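Local coordinates for protein tubulin binding cofactor C (Leishmania major, PDB 5AJ8) that probably acts as a chaperone in the folding of tubulin, the chain being the C-terminal domain of the cofactor, at residues G46-V60 with H63-V77. The protein carries 1 engineered substitution. Residues are numbered along the deposited sequence; the frame is centred on the assembly and turned at random.
Sequences GSAFLSNCTNCRVYV and HQLRLKGCTNLDMYV. Engineered in segment 63-77: Met75 (natural residue Leu).
Leu50 and Leu67 pair on two successive coils of a parallel beta-helix, 46-60 and 63-77, each made of two short strands joined by a corner. Equivalent strands run nearly parallel, 47-51 beside 64-68 and 56-60 beside 73-77.

Backbone bonds run along both strand pairs. From 47-51 to 64-68 they include Ala48 N to Gln64 O and Arg66 N to Ala48 O; in the other sheet Tyr76 N reaches Val58 O at 2.7 Å. In the turn before the corner, Cys53 N donates to Cys70 SG (3.6 Å), whose sulfur sits beside its own backbone N (chi1 -62°).

Between the two sheets the packing is apolar. Leu50 CD1 meets Leu65 CD1 at 3.7 Å, while its CB lies against Leu67 CD2. Leu73 puts CD1 near Cys53 CB and CD2 against Cys56 CB (3.8 Å). Engineered Met75, a selenomethionine, folds back at chi2 and chi3, laying SE 3.7 Å from Val58 CB.

On the outer faces, the rings of Tyr59 and Tyr76 lie nearly parallel, 8° apart, but slid so that they barely overlap, Tyr59 CE2 and Tyr76 CD1 meeting at 3.5 Å; both hydroxyls bond to the backbone of Arg162. Phe49 CE1 touches the aliphatic part of Arg66 at CG (3.6 Å), whose guanidinium pairs with Glu86.

Where the strands begin, Gly46 N lies over the centre of the His63 ring, whose NE2 bonds to Gly124 O.

Two waters bridge the turns, Asn52 ND2 to Gly69 O and Arg57 NH1 to Asn72 O; Arg57 NH1 also grips Asn55 OD1 (2.8 Å), and Asn55 ND2 bonds to Asp36.

In-register repetition thus often sets like beside like, as in Leu50/Leu67 and Tyr59/Tyr76, leaving an apolar interior and turns whose rim is bridged by water.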
ATOM      1  N   GLY A  46       1.995 -11.651   0.140  1.00 13.85           N
ATOM      2  CA  GLY A  46       2.188 -11.852   1.591  1.00 14.46           C
ATOM      3  C   GLY A  46       1.838 -10.563   2.322  1.00 14.68           C
ATOM      4  O   GLY A  46       1.074  -9.750   1.814  1.00 13.63           O
ATOM      5  N   SER A  47       2.363 -10.379   3.524  1.00 16.35           N
ATOM      6  CA  SER A  47       1.990  -9.231   4.305  1.00 17.48           C
ATOM      7  C   SER A  47       2.914  -8.026   4.079  1.00 15.65           C
ATOM      8  O   SER A  47       4.071  -8.167   3.712  1.00 16.84           O
ATOM      9  CB  SER A  47       1.867  -9.579   5.791  1.00 21.11           C
ATOM     10  OG  SER A  47       3.026 -10.199   6.268  1.00 29.39           O
ATOM     11  N   ALA A  48       2.340  -6.846   4.287  1.00 13.34           N
ATOM     12  CA  ALA A  48       3.043  -5.574   4.276  1.00 12.49           C
ATOM     13  C   ALA A  48       2.808  -4.919   5.638  1.00 12.77           C
ATOM     14  O   ALA A  48       1.674  -4.814   6.092  1.00 12.01           O
ATOM     15  CB  ALA A  48       2.515  -4.692   3.165  1.00 11.11           C
ATOM     16  N   PHE A  49       3.889  -4.532   6.294  1.00 13.99           N
ATOM     17  CA  PHE A  49       3.851  -3.889   7.602  1.00 15.49           C
ATOM     18  C   PHE A  49       4.566  -2.547   7.510  1.00 14.95           C
ATOM     19  O   PHE A  49       5.730  -2.503   7.138  1.00 16.19           O
ATOM     20  CB  PHE A  49       4.508  -4.787   8.627  1.00 18.46           C
ATOM     21  CG  PHE A  49       4.397  -4.281  10.037  1.00 24.85           C
ATOM     22  CD1 PHE A  49       3.294  -4.572  10.816  1.00 31.01           C
ATOM     23  CD2 PHE A  49       5.417  -3.539  10.593  1.00 31.91           C
ATOM     24  CE1 PHE A  49       3.207  -4.117  12.125  1.00 37.18           C
ATOM     25  CE2 PHE A  49       5.338  -3.085  11.895  1.00 38.04           C
ATOM     26  CZ  PHE A  49       4.232  -3.365  12.660  1.00 33.43           C
ATOM     27  N   LEU A  50       3.848  -1.454   7.773  1.00 14.07           N
ATOM     28  CA  LEU A  50       4.448  -0.121   7.844  1.00 13.93           C
ATOM     29  C   LEU A  50       4.460   0.359   9.310  1.00 14.55           C
ATOM     30  O   LEU A  50       3.455   0.233  10.011  1.00 12.98           O
ATOM     31  CB  LEU A  50       3.687   0.874   6.982  1.00 13.14           C
ATOM     32  CG  LEU A  50       3.711   0.676   5.456  1.00 13.78           C
ATOM     33  CD1 LEU A  50       2.693  -0.363   4.994  1.00 13.27           C
ATOM     34  CD2 LEU A  50       3.444   1.997   4.757  1.00 13.91           C
ATOM     35  N   SER A  51       5.591   0.907   9.749  1.00 14.74           N
ATOM     36  CA  SER A  51       5.682   1.470  11.080  1.00 16.90           C
ATOM     37  C   SER A  51       6.413   2.811  11.100  1.00 15.46           C
ATOM     38  O   SER A  51       7.377   3.029  10.375  1.00 15.45           O
ATOM     39  CB  SER A  51       6.384   0.491  12.028  1.00 19.54           C
ATOM     40  OG  SER A  51       7.639   0.139  11.486  1.00 21.85           O
ATOM     41  N   ASN A  52       5.931   3.696  11.935  1.00 14.96           N
ATOM     42  CA  ASN A  52       6.564   4.986  12.132  1.00 16.38           C
ATOM     43  C   ASN A  52       6.771   5.768  10.834  1.00 15.48           C
ATOM     44  O   ASN A  52       7.805   6.371  10.630  1.00 14.77           O
ATOM     45  CB  ASN A  52       7.882   4.793  12.871  1.00 18.18           C
ATOM     46  CG  ASN A  52       7.704   4.037  14.179  1.00 20.00           C
ATOM     47  OD1 ASN A  52       8.406   3.060  14.450  1.00 22.63           O
ATOM     48  ND2 ASN A  52       6.756   4.475  14.989  1.00 20.83           N
ATOM     49  N   CYS A  53       5.778   5.723   9.955  1.00 14.77           N
ATOM     50  CA  CYS A  53       5.817   6.502   8.739  1.00 15.28           C
ATOM     51  C   CYS A  53       4.899   7.696   8.892  1.00 14.04           C
ATOM     52  O   CYS A  53       3.838   7.582   9.502  1.00 14.89           O
ATOM     53  CB  CYS A  53       5.378   5.660   7.535  1.00 15.28           C
ATOM     54  SG  CYS A  53       6.509   4.326   7.118  1.00 17.61           S
ATOM     55  N   THR A  54       5.305   8.829   8.332  0.50 13.65           N
ATOM     56  CA  THR A  54       4.506  10.048   8.364  0.50 13.35           C
ATOM     57  C   THR A  54       4.543  10.770   7.020  0.50 13.23           C
ATOM     58  O   THR A  54       5.582  10.826   6.352  0.50 13.08           O
ATOM     59  CB  THR A  54       5.014  11.059   9.407  0.50 14.28           C
ATOM     60  OG1 THR A  54       6.415  11.296   9.212  0.50 14.49           O
ATOM     61  CG2 THR A  54       4.764  10.548  10.823  0.50 14.84           C
ATOM     62  N   ASN A  55       3.401  11.335   6.642  1.00 12.79           N
ATOM     63  CA  ASN A  55       3.294  12.188   5.449  1.00 12.76           C
ATOM     64  C   ASN A  55       3.777  11.469   4.199  1.00 12.70           C
ATOM     65  O   ASN A  55       4.639  11.958   3.488  1.00 13.28           O
ATOM     66  CB  ASN A  55       4.071  13.485   5.666  1.00 12.89           C
ATOM     67  CG  ASN A  55       3.853  14.499   4.562  1.00 12.79           C
ATOM     68  OD1 ASN A  55       2.799  14.532   3.914  1.00 12.14           O
ATOM     69  ND2 ASN A  55       4.845  15.352   4.357  1.00 13.07           N
ATOM     70  N   CYS A  56       3.249  10.266   3.975  1.00 12.55           N
ATOM     71  CA  CYS A  56       3.607   9.481   2.802  1.00 12.40           C
ATOM     72  C   CYS A  56       2.354   9.147   2.030  1.00 11.87           C
ATOM     73  O   CYS A  56       1.281   9.049   2.609  1.00 10.95           O
ATOM     74  CB  CYS A  56       4.316   8.170   3.183  1.00 12.65           C
ATOM     75  SG  CYS A  56       5.934   8.356   3.930  1.00 14.45           S
ATOM     76  N   ARG A  57       2.512   8.981   0.714  1.00 12.85           N
ATOM     77  CA  ARG A  57       1.476   8.430  -0.156  1.00 13.20           C
ATOM     78  C   ARG A  57       1.961   7.045  -0.567  1.00 12.09           C
ATOM     79  O   ARG A  57       3.038   6.930  -1.142  1.00 12.16           O
ATOM     80  CB  ARG A  57       1.307   9.319  -1.407  1.00 14.54           C
ATOM     81  CG  ARG A  57       0.321  10.451  -1.328  1.00 16.37           C
ATOM     82  CD  ARG A  57       0.682  11.465  -0.270  1.00 18.27           C
ATOM     83  NE  ARG A  57       2.071  11.924  -0.318  1.00 19.17           N
ATOM     84  CZ  ARG A  57       2.668  12.534   0.706  1.00 21.20           C
ATOM     85  NH1 ARG A  57       1.991  12.772   1.844  1.00 16.65           N
ATOM     86  NH2 ARG A  57       3.952  12.904   0.590  1.00 24.69           N
ATOM     87  N   VAL A  58       1.179   6.005  -0.275  1.00 11.67           N
ATOM     88  CA  VAL A  58       1.599   4.609  -0.452  1.00 10.84           C
ATOM     89  C   VAL A  58       0.632   3.842  -1.352  1.00 11.10           C
ATOM     90  O   VAL A  58      -0.581   3.933  -1.162  1.00 10.25           O
ATOM     91  CB  VAL A  58       1.672   3.923   0.904  1.00 11.16           C
ATOM     92  CG1 VAL A  58       2.240   2.516   0.807  1.00 11.12           C
ATOM     93  CG2 VAL A  58       2.522   4.763   1.849  1.00 11.89           C
ATOM     94  N   TYR A  59       1.162   3.173  -2.387  1.00 10.41           N
ATOM     95  CA  TYR A  59       0.366   2.381  -3.319  1.00  9.80           C
ATOM     96  C   TYR A  59       0.821   0.956  -3.144  1.00  9.92           C
ATOM     97  O   TYR A  59       1.954   0.639  -3.448  1.00 11.60           O
ATOM     98  CB  TYR A  59       0.574   2.849  -4.760  1.00  9.88           C
ATOM     99  CG  TYR A  59       0.233   4.325  -4.991  1.00  9.82           C
ATOM    100  CD1 TYR A  59       1.111   5.320  -4.636  1.00  9.60           C
ATOM    101  CD2 TYR A  59      -0.990   4.705  -5.535  1.00  9.91           C
ATOM    102  CE1 TYR A  59       0.797   6.658  -4.815  1.00 10.09           C
ATOM    103  CE2 TYR A  59      -1.321   6.050  -5.715  1.00 10.16           C
ATOM    104  CZ  TYR A  59      -0.414   7.025  -5.354  1.00 10.25           C
ATOM    105  OH  TYR A  59      -0.691   8.370  -5.564  1.00 10.92           O
ATOM    106  N   VAL A  60      -0.035   0.096  -2.618  1.00  9.56           N
ATOM    107  CA  VAL A  60       0.366  -1.284  -2.294  1.00  9.72           C
ATOM    108  C   VAL A  60      -0.778  -2.282  -2.494  1.00  9.66           C
ATOM    109  O   VAL A  60      -1.944  -2.009  -2.122  1.00  9.35           O
ATOM    110  CB  VAL A  60       0.890  -1.373  -0.823  1.00  9.70           C
ATOM    111  CG1 VAL A  60      -0.153  -0.897   0.168  1.00  9.76           C
ATOM    112  CG2 VAL A  60       1.400  -2.761  -0.474  1.00  9.50           C
ATOM    113  N   HIS A  63      -1.597  -9.377   0.677  1.00  9.67           N
ATOM    114  CA  HIS A  63      -2.535 -10.301   1.333  1.00 10.13           C
ATOM    115  C   HIS A  63      -3.039  -9.790   2.686  1.00 10.12           C
ATOM    116  O   HIS A  63      -4.255  -9.903   3.021  1.00 10.41           O
ATOM    117  CB  HIS A  63      -1.854 -11.640   1.561  1.00 10.25           C
ATOM    118  CG  HIS A  63      -1.540 -12.368   0.319  1.00 10.67           C
ATOM    119  ND1 HIS A  63      -1.107 -13.678   0.318  1.00 11.97           N
ATOM    120  CD2 HIS A  63      -1.576 -11.978  -0.975  1.00 10.77           C
ATOM    121  CE1 HIS A  63      -0.873 -14.055  -0.926  1.00 11.80           C
ATOM    122  NE2 HIS A  63      -1.153 -13.042  -1.727  1.00 11.16           N
ATOM    123  N   GLN A  64      -2.103  -9.240   3.473  1.00 10.66           N
ATOM    124  CA  GLN A  64      -2.410  -8.561   4.731  1.00 10.45           C
ATOM    125  C   GLN A  64      -1.671  -7.233   4.805  1.00 10.31           C
ATOM    126  O   GLN A  64      -0.558  -7.130   4.304  1.00 10.41           O
ATOM    127  CB  GLN A  64      -2.028  -9.423   5.919  1.00 11.05           C
ATOM    128  CG  GLN A  64      -2.733 -10.766   5.976  1.00 12.24           C
ATOM    129  CD  GLN A  64      -1.954 -11.877   5.311  1.00 12.85           C
ATOM    130  OE1 GLN A  64      -0.778 -11.743   5.034  1.00 13.51           O
ATOM    131  NE2 GLN A  64      -2.630 -12.963   5.008  1.00 14.72           N
ATOM    132  N   LEU A  65      -2.305  -6.229   5.407  1.00  9.88           N
ATOM    133  CA  LEU A  65      -1.726  -4.910   5.568  1.00 10.69           C
ATOM    134  C   LEU A  65      -1.853  -4.485   7.025  1.00 11.76           C
ATOM    135  O   LEU A  65      -2.941  -4.506   7.582  1.00 11.31           O
ATOM    136  CB  LEU A  65      -2.404  -3.875   4.671  1.00 10.44           C
ATOM    137  CG  LEU A  65      -1.901  -2.425   4.752  1.00 11.22           C
ATOM    138  CD1 LEU A  65      -0.417  -2.318   4.483  1.00 11.64           C
ATOM    139  CD2 LEU A  65      -2.652  -1.514   3.786  1.00 12.23           C
ATOM    140  N   ARG A  66      -0.732  -4.152   7.648  1.00 12.12           N
ATOM    141  CA  ARG A  66      -0.765  -3.630   9.011  1.00 13.78           C
ATOM    142  C   ARG A  66       0.076  -2.364   9.152  1.00 13.17           C
ATOM    143  O   ARG A  66       1.209  -2.296   8.689  1.00 12.51           O
ATOM    144  CB  ARG A  66      -0.324  -4.690  10.017  1.00 15.01           C
ATOM    145  CG  ARG A  66      -0.371  -4.187  11.459  1.00 17.66           C
ATOM    146  CD  ARG A  66      -0.692  -5.293  12.450  1.00 20.50           C
ATOM    147  NE  ARG A  66      -0.803  -4.817  13.839  1.00 21.78           N
ATOM    148  CZ  ARG A  66      -1.292  -5.552  14.839  1.00 25.49           C
ATOM    149  NH1 ARG A  66      -1.753  -6.788  14.623  1.00 26.97           N
ATOM    150  NH2 ARG A  66      -1.314  -5.072  16.064  1.00 26.96           N
ATOM    151  N   LEU A  67      -0.485  -1.373   9.811  1.00 13.53           N
ATOM    152  CA  LEU A  67       0.218  -0.112  10.053  1.00 14.87           C
ATOM    153  C   LEU A  67       0.263   0.217  11.553  1.00 15.28           C
ATOM    154  O   LEU A  67      -0.734   0.086  12.258  1.00 17.48           O
ATOM    155  CB  LEU A  67      -0.426   1.030   9.281  1.00 14.84           C
ATOM    156  CG  LEU A  67      -0.353   0.911   7.754  1.00 16.32           C
ATOM    157  CD1 LEU A  67      -1.697   0.492   7.206  1.00 16.59           C
ATOM    158  CD2 LEU A  67       0.047   2.232   7.138  1.00 18.30           C
ATOM    159  N   LYS A  68       1.426   0.650  12.023  1.00 15.41           N
ATOM    160  CA  LYS A  68       1.611   0.973  13.432  1.00 16.31           C
ATOM    161  C   LYS A  68       2.367   2.292  13.566  1.00 14.40           C
ATOM    162  O   LYS A  68       3.402   2.476  12.958  1.00 13.78           O
ATOM    163  CB  LYS A  68       2.379  -0.124  14.163  1.00 17.86           C
ATOM    164  CG  LYS A  68       2.622   0.201  15.624  1.00 22.94           C
ATOM    165  CD  LYS A  68       3.140  -0.985  16.414  1.00 29.79           C
ATOM    166  CE  LYS A  68       3.239  -0.625  17.888  1.00 34.78           C
ATOM    167  NZ  LYS A  68       3.872  -1.733  18.654  1.00 41.44           N
ATOM    168  N   GLY A  69       1.846   3.190  14.383  1.00 14.80           N
ATOM    169  CA  GLY A  69       2.533   4.440  14.690  1.00 15.82           C
ATOM    170  C   GLY A  69       2.689   5.356  13.496  1.00 15.82           C
ATOM    171  O   GLY A  69       3.668   6.088  13.425  1.00 18.53           O
ATOM    172  N   CYS A  70       1.723   5.339  12.581  1.00 14.60           N
ATOM    173  CA  CYS A  70       1.769   6.172  11.374  1.00 14.38           C
ATOM    174  C   CYS A  70       0.784   7.369  11.444  1.00 13.04           C
ATOM    175  O   CYS A  70      -0.275   7.258  12.014  1.00 12.06           O
ATOM    176  CB  CYS A  70       1.458   5.317  10.142  1.00 14.82           C
ATOM    177  SG  CYS A  70       2.646   3.969   9.817  1.00 16.78           S
ATOM    178  N   THR A  71       1.159   8.490  10.839  0.50 12.90           N
ATOM    179  CA  THR A  71       0.323   9.684  10.817  0.50 12.78           C
ATOM    180  C   THR A  71       0.324  10.308   9.418  0.50 12.21           C
ATOM    181  O   THR A  71       1.365  10.348   8.765  0.50 12.10           O
ATOM    182  CB  THR A  71       0.782  10.671  11.907  0.50 14.03           C
ATOM    183  OG1 THR A  71       0.163  11.954  11.725  0.50 14.93           O
ATOM    184  CG2 THR A  71       2.276  10.824  11.879  0.50 14.74           C
ATOM    185  N   ASN A  72      -0.850  10.739   8.936  1.00 11.76           N
ATOM    186  CA  ASN A  72      -0.972  11.431   7.638  1.00 11.56           C
ATOM    187  C   ASN A  72      -0.433  10.607   6.465  1.00 11.17           C
ATOM    188  O   ASN A  72       0.391  11.074   5.683  1.00 11.14           O
ATOM    189  CB  ASN A  72      -0.300  12.819   7.666  1.00 12.23           C
ATOM    190  CG  ASN A  72      -1.029  13.805   8.556  1.00 13.06           C
ATOM    191  OD1 ASN A  72      -1.949  14.493   8.134  1.00 13.93           O
ATOM    192  ND2 ASN A  72      -0.599  13.897   9.775  1.00 12.97           N
ATOM    193  N   LEU A  73      -0.886   9.361   6.376  1.00 11.03           N
ATOM    194  CA  LEU A  73      -0.597   8.474   5.236  1.00 10.66           C
ATOM    195  C   LEU A  73      -1.834   8.404   4.355  1.00 10.02           C
ATOM    196  O   LEU A  73      -2.943   8.223   4.858  1.00  9.15           O
ATOM    197  CB  LEU A  73      -0.248   7.064   5.701  1.00 10.74           C
ATOM    198  CG  LEU A  73       1.041   6.765   6.477  1.00 11.46           C
ATOM    199  CD1 LEU A  73       1.624   5.400   6.225  1.00 11.77           C
ATOM    200  CD2 LEU A  73       2.092   7.826   6.255  1.00 11.66           C
ATOM    201  N   ASP A  74      -1.656   8.623   3.049  1.00 10.43           N
ATOM    202  CA  ASP A  74      -2.721   8.326   2.090  1.00 10.41           C
ATOM    203  C   ASP A  74      -2.399   6.943   1.543  1.00  9.83           C
ATOM    204  O   ASP A  74      -1.347   6.752   0.914  1.00 10.45           O
ATOM    205  CB  ASP A  74      -2.826   9.364   0.976  1.00 10.71           C
ATOM    206  CG  ASP A  74      -3.400  10.707   1.451  1.00 12.34           C
ATOM    207  OD1 ASP A  74      -3.955  10.788   2.568  1.00 12.12           O
ATOM    208  OD2 ASP A  74      -3.243  11.707   0.696  1.00 13.48           O
HETATM  209  N   MSE A  75      -3.265   5.973   1.831  1.00  9.86           N
HETATM  210  CA  MSE A  75      -3.012   4.548   1.519  1.00  9.68           C
HETATM  211  C   MSE A  75      -3.884   4.111   0.363  1.00  9.58           C
HETATM  212  O   MSE A  75      -5.112   4.037   0.508  1.00  9.30           O
HETATM  213  CB  MSE A  75      -3.358   3.681   2.750  1.00 10.52           C
HETATM  214  CG  MSE A  75      -2.579   3.904   4.040  1.00 11.98           C
HETATM  215 SE   MSE A  75      -0.648   3.740   3.784  1.00 15.56          SE
HETATM  216  CE  MSE A  75      -0.737   1.893   3.087  1.00 14.64           C
ATOM    217  N   TYR A  76      -3.277   3.787  -0.786  1.00  9.36           N
ATOM    218  CA  TYR A  76      -3.988   3.282  -1.960  1.00  9.64           C
ATOM    219  C   TYR A  76      -3.779   1.774  -2.062  1.00 10.26           C
ATOM    220  O   TYR A  76      -2.704   1.292  -2.446  1.00 10.84           O
ATOM    221  CB  TYR A  76      -3.516   4.004  -3.229  1.00 10.00           C
ATOM    222  CG  TYR A  76      -3.799   5.505  -3.200  1.00  9.59           C
ATOM    223  CD1 TYR A  76      -2.901   6.402  -2.625  1.00  9.83           C
ATOM    224  CD2 TYR A  76      -4.969   6.005  -3.714  1.00  9.62           C
ATOM    225  CE1 TYR A  76      -3.165   7.779  -2.598  1.00 10.29           C
ATOM    226  CE2 TYR A  76      -5.249   7.355  -3.696  1.00 10.36           C
ATOM    227  CZ  TYR A  76      -4.348   8.239  -3.135  1.00 11.10           C
ATOM    228  OH  TYR A  76      -4.673   9.584  -3.118  1.00 12.83           O
ATOM    229  N   VAL A  77      -4.818   1.033  -1.714  1.00 10.57           N
ATOM    230  CA  VAL A  77      -4.683  -0.310  -1.237  1.00 11.74           C
ATOM    231  C   VAL A  77      -5.568  -1.319  -2.000  1.00 12.05           C
ATOM    232  O   VAL A  77      -6.757  -1.072  -2.235  1.00 12.95           O
ATOM    233  CB  VAL A  77      -5.056  -0.335   0.276  1.00 13.59           C
ATOM    234  CG1 VAL A  77      -5.152  -1.751   0.810  1.00 15.36           C
ATOM    235  CG2 VAL A  77      -4.048   0.466   1.074  1.00 14.03           C
TER
HETATM  236  O   HOH W   1       5.871   7.104  15.468  1.00 34.54           O
HETATM  237  O   HOH W   2      -0.390  11.862   2.902  1.00 20.45           O